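PDB 3S40: diacylglycerol kinase from Bacillus anthracis, which probably transfers the gamma-phosphate of ATP to diacylglycerol, making phosphatidic acid. Local coordinates for residues L83-I88 with G135-N140. Numbering follows the deposited sequence.
Sequences LAPLEI and GQHFLN
A84 sets its methyl group on one face of the H137 imidazole. This is a CH-pi contact: CB of A84 is 3.5 Å from the ring centroid and 14° off the ring normal. The shortest approach is 3.4 Å, from A84 CB to H137 CG. H137 has its CG anti to its own carbonyl carbon (chi1 -63°), which carries the ring out from the strand to the methyl.

Van der Waals contact with P85 extends the patch. P85 CB lies 4.1 Å from H137 CE1, and the P85 N meets the same carbon obliquely.

The contact joins the loop after helix 73-83 to the outermost strand of an antiparallel sheet. A84 and P85 are the middle residues of a type I turn in that loop, which leads to strand 91-96 of the kinase catalytic domain. H137 sits on strand 136-138, at one end of the six-stranded sheet. The neighbouring strand 125-133 touches the H137 side chain through V130 and K132.

Hydrogen bonds hold each segment and also tie the two sides together. L86 N bonds to L83 O at 2.9 Å and closes the turn. H292 NE2, on strand 284-296 of the sheet that carries H137, bonds to the A84 carbonyl. Q136 NE2 bonds to OD1 of N81 in helix 73-83, and makes a weak bond to H137 O (3.3 Å, 131°).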
ATOM      1  N   LEU A  83       3.834   7.589  -9.871  1.00 26.21           N
ATOM      2  CA  LEU A  83       5.078   8.188  -9.389  1.00 25.67           C
ATOM      3  C   LEU A  83       6.258   7.236  -9.386  1.00 28.55           C
ATOM      4  O   LEU A  83       7.388   7.635  -9.689  1.00 27.05           O
ATOM      5  CB  LEU A  83       4.883   8.722  -7.976  1.00 28.78           C
ATOM      6  CG  LEU A  83       4.469  10.184  -7.784  1.00 34.01           C
ATOM      7  CD1 LEU A  83       4.243  10.880  -9.106  1.00 33.93           C
ATOM      8  CD2 LEU A  83       3.253  10.296  -6.875  1.00 36.79           C
ATOM      9  N   ALA A  84       6.006   5.977  -9.035  1.00 22.88           N
ATOM     10  CA  ALA A  84       7.109   5.073  -8.730  1.00 17.14           C
ATOM     11  C   ALA A  84       8.190   5.007  -9.825  1.00 26.40           C
ATOM     12  O   ALA A  84       9.383   5.015  -9.519  1.00 30.20           O
ATOM     13  CB  ALA A  84       6.597   3.679  -8.373  1.00 19.34           C
ATOM     14  N   PRO A  85       7.788   4.939 -11.101  1.00 30.64           N
ATOM     15  CA  PRO A  85       8.854   4.788 -12.110  1.00 23.54           C
ATOM     16  C   PRO A  85       9.590   6.075 -12.492  1.00 30.31           C
ATOM     17  O   PRO A  85      10.513   6.016 -13.300  1.00 37.07           O
ATOM     18  CB  PRO A  85       8.120   4.188 -13.318  1.00 36.55           C
ATOM     19  CG  PRO A  85       6.689   4.524 -13.121  1.00 39.65           C
ATOM     20  CD  PRO A  85       6.446   4.695 -11.652  1.00 30.50           C
ATOM     21  N   LEU A  86       9.223   7.201 -11.893  1.00 24.23           N
ATOM     22  CA  LEU A  86       9.792   8.487 -12.262  1.00 24.02           C
ATOM     23  C   LEU A  86      11.103   8.806 -11.559  1.00 31.02           C
ATOM     24  O   LEU A  86      11.324   8.391 -10.413  1.00 27.47           O
ATOM     25  CB  LEU A  86       8.788   9.607 -11.951  1.00 27.67           C
ATOM     26  CG  LEU A  86       7.386   9.443 -12.542  1.00 32.51           C
ATOM     27  CD1 LEU A  86       6.529  10.709 -12.308  1.00 21.75           C
ATOM     28  CD2 LEU A  86       7.451   9.090 -14.027  1.00 29.24           C
ATOM     29  N   GLU A  87      11.962   9.568 -12.239  1.00 28.16           N
ATOM     30  CA  GLU A  87      13.239   9.995 -11.664  1.00 31.43           C
ATOM     31  C   GLU A  87      13.003  10.994 -10.563  1.00 28.60           C
ATOM     32  O   GLU A  87      13.721  11.029  -9.564  1.00 36.09           O
ATOM     33  CB  GLU A  87      14.153  10.628 -12.721  1.00 27.51           C
ATOM     34  CG  GLU A  87      14.564   9.647 -13.828  1.00 42.58           C
ATOM     35  CD  GLU A  87      15.243   8.383 -13.287  1.00 46.54           C
ATOM     36  OE1 GLU A  87      16.178   8.516 -12.464  1.00 51.72           O
ATOM     37  OE2 GLU A  87      14.834   7.261 -13.673  1.00 43.30           O
ATOM     38  N   ILE A  88      12.008  11.835 -10.758  1.00 27.04           N
ATOM     39  CA  ILE A  88      11.704  12.836  -9.758  1.00 30.75           C
ATOM     40  C   ILE A  88      10.320  12.573  -9.160  1.00 24.93           C
ATOM     41  O   ILE A  88       9.328  12.504  -9.883  1.00 27.85           O
ATOM     42  CB  ILE A  88      11.803  14.231 -10.353  1.00 28.10           C
ATOM     43  CG1 ILE A  88      13.228  14.460 -10.862  1.00 33.58           C
ATOM     44  CG2 ILE A  88      11.401  15.279  -9.317  1.00 27.81           C
ATOM     45  CD1 ILE A  88      13.417  15.791 -11.541  1.00 47.17           C
ATOM     46  N   GLY A 135       9.061  -6.136 -12.486  1.00 46.11           N
ATOM     47  CA  GLY A 135       8.976  -4.768 -12.982  1.00 50.27           C
ATOM     48  C   GLY A 135       7.602  -4.121 -12.889  1.00 52.37           C
ATOM     49  O   GLY A 135       7.208  -3.332 -13.749  1.00 62.60           O
ATOM     50  N   GLN A 136       6.867  -4.469 -11.841  1.00 49.60           N
ATOM     51  CA  GLN A 136       5.605  -3.824 -11.509  1.00 43.38           C
ATOM     52  C   GLN A 136       5.685  -3.376 -10.040  1.00 49.06           C
ATOM     53  O   GLN A 136       6.106  -4.160  -9.172  1.00 50.74           O
ATOM     54  CB  GLN A 136       4.468  -4.818 -11.713  1.00 44.22           C
ATOM     55  CG  GLN A 136       3.169  -4.461 -11.017  1.00 56.09           C
ATOM     56  CD  GLN A 136       2.426  -3.336 -11.701  1.00 71.75           C
ATOM     57  OE1 GLN A 136       1.618  -3.569 -12.600  1.00 76.50           O
ATOM     58  NE2 GLN A 136       2.693  -2.105 -11.277  1.00 77.52           N
ATOM     59  N   HIS A 137       5.307  -2.129  -9.758  1.00 37.19           N
ATOM     60  CA  HIS A 137       5.415  -1.591  -8.393  1.00 37.36           C
ATOM     61  C   HIS A 137       4.175  -1.852  -7.557  1.00 50.71           C
ATOM     62  O   HIS A 137       3.058  -1.652  -8.033  1.00 58.68           O
ATOM     63  CB  HIS A 137       5.655  -0.073  -8.398  1.00 26.39           C
ATOM     64  CG  HIS A 137       6.936   0.337  -9.044  1.00 31.70           C
ATOM     65  ND1 HIS A 137       7.003   0.782 -10.348  1.00 36.60           N
ATOM     66  CD2 HIS A 137       8.202   0.376  -8.566  1.00 36.05           C
ATOM     67  CE1 HIS A 137       8.257   1.076 -10.643  1.00 44.03           C
ATOM     68  NE2 HIS A 137       9.005   0.843  -9.578  1.00 35.83           N
ATOM     69  N   PHE A 138       4.371  -2.265  -6.304  1.00 43.34           N
ATOM     70  CA  PHE A 138       3.267  -2.287  -5.338  1.00 45.67           C
ATOM     71  C   PHE A 138       3.649  -1.757  -3.960  1.00 43.10           C
ATOM     72  O   PHE A 138       4.799  -1.851  -3.530  1.00 41.68           O
ATOM     73  CB  PHE A 138       2.610  -3.673  -5.213  1.00 32.55           C
ATOM     74  CG  PHE A 138       3.498  -4.727  -4.616  1.00 38.59           C
ATOM     75  CD1 PHE A 138       3.446  -5.012  -3.254  1.00 31.90           C
ATOM     76  CD2 PHE A 138       4.365  -5.453  -5.418  1.00 34.97           C
ATOM     77  CE1 PHE A 138       4.255  -6.006  -2.705  1.00 31.59           C
ATOM     78  CE2 PHE A 138       5.173  -6.443  -4.881  1.00 34.61           C
ATOM     79  CZ  PHE A 138       5.123  -6.719  -3.518  1.00 35.23           C
ATOM     80  N   LEU A 139       2.656  -1.212  -3.275  1.00 38.16           N
ATOM     81  CA  LEU A 139       2.851  -0.572  -1.985  1.00 46.22           C
ATOM     82  C   LEU A 139       2.384  -1.477  -0.847  1.00 42.50           C
ATOM     83  O   LEU A 139       2.910  -1.422   0.271  1.00 37.41           O
ATOM     84  CB  LEU A 139       2.050   0.724  -1.962  1.00 39.50           C
ATOM     85  CG  LEU A 139       2.678   1.936  -1.291  1.00 45.38           C
ATOM     86  CD1 LEU A 139       4.143   2.021  -1.650  1.00 43.85           C
ATOM     87  CD2 LEU A 139       1.926   3.195  -1.714  1.00 34.09           C
ATOM     88  N   ASN A 140       1.391  -2.312  -1.137  1.00 32.02           N
ATOM     89  CA  ASN A 140       0.729  -3.070  -0.091  1.00 31.24           C
ATOM     90  C   ASN A 140       1.053  -4.550  -0.070  1.00 34.13           C
ATOM     91  O   ASN A 140       1.591  -5.061   0.917  1.00 32.24           O
ATOM     92  CB  ASN A 140      -0.780  -2.872  -0.163  1.00 37.14           C
ATOM     93  CG  ASN A 140      -1.326  -2.273   1.091  1.00 47.88           C
ATOM     94  OD1 ASN A 140      -1.786  -1.129   1.102  1.00 51.01           O
ATOM     95  ND2 ASN A 140      -1.259  -3.032   2.176  1.00 61.35           N
TER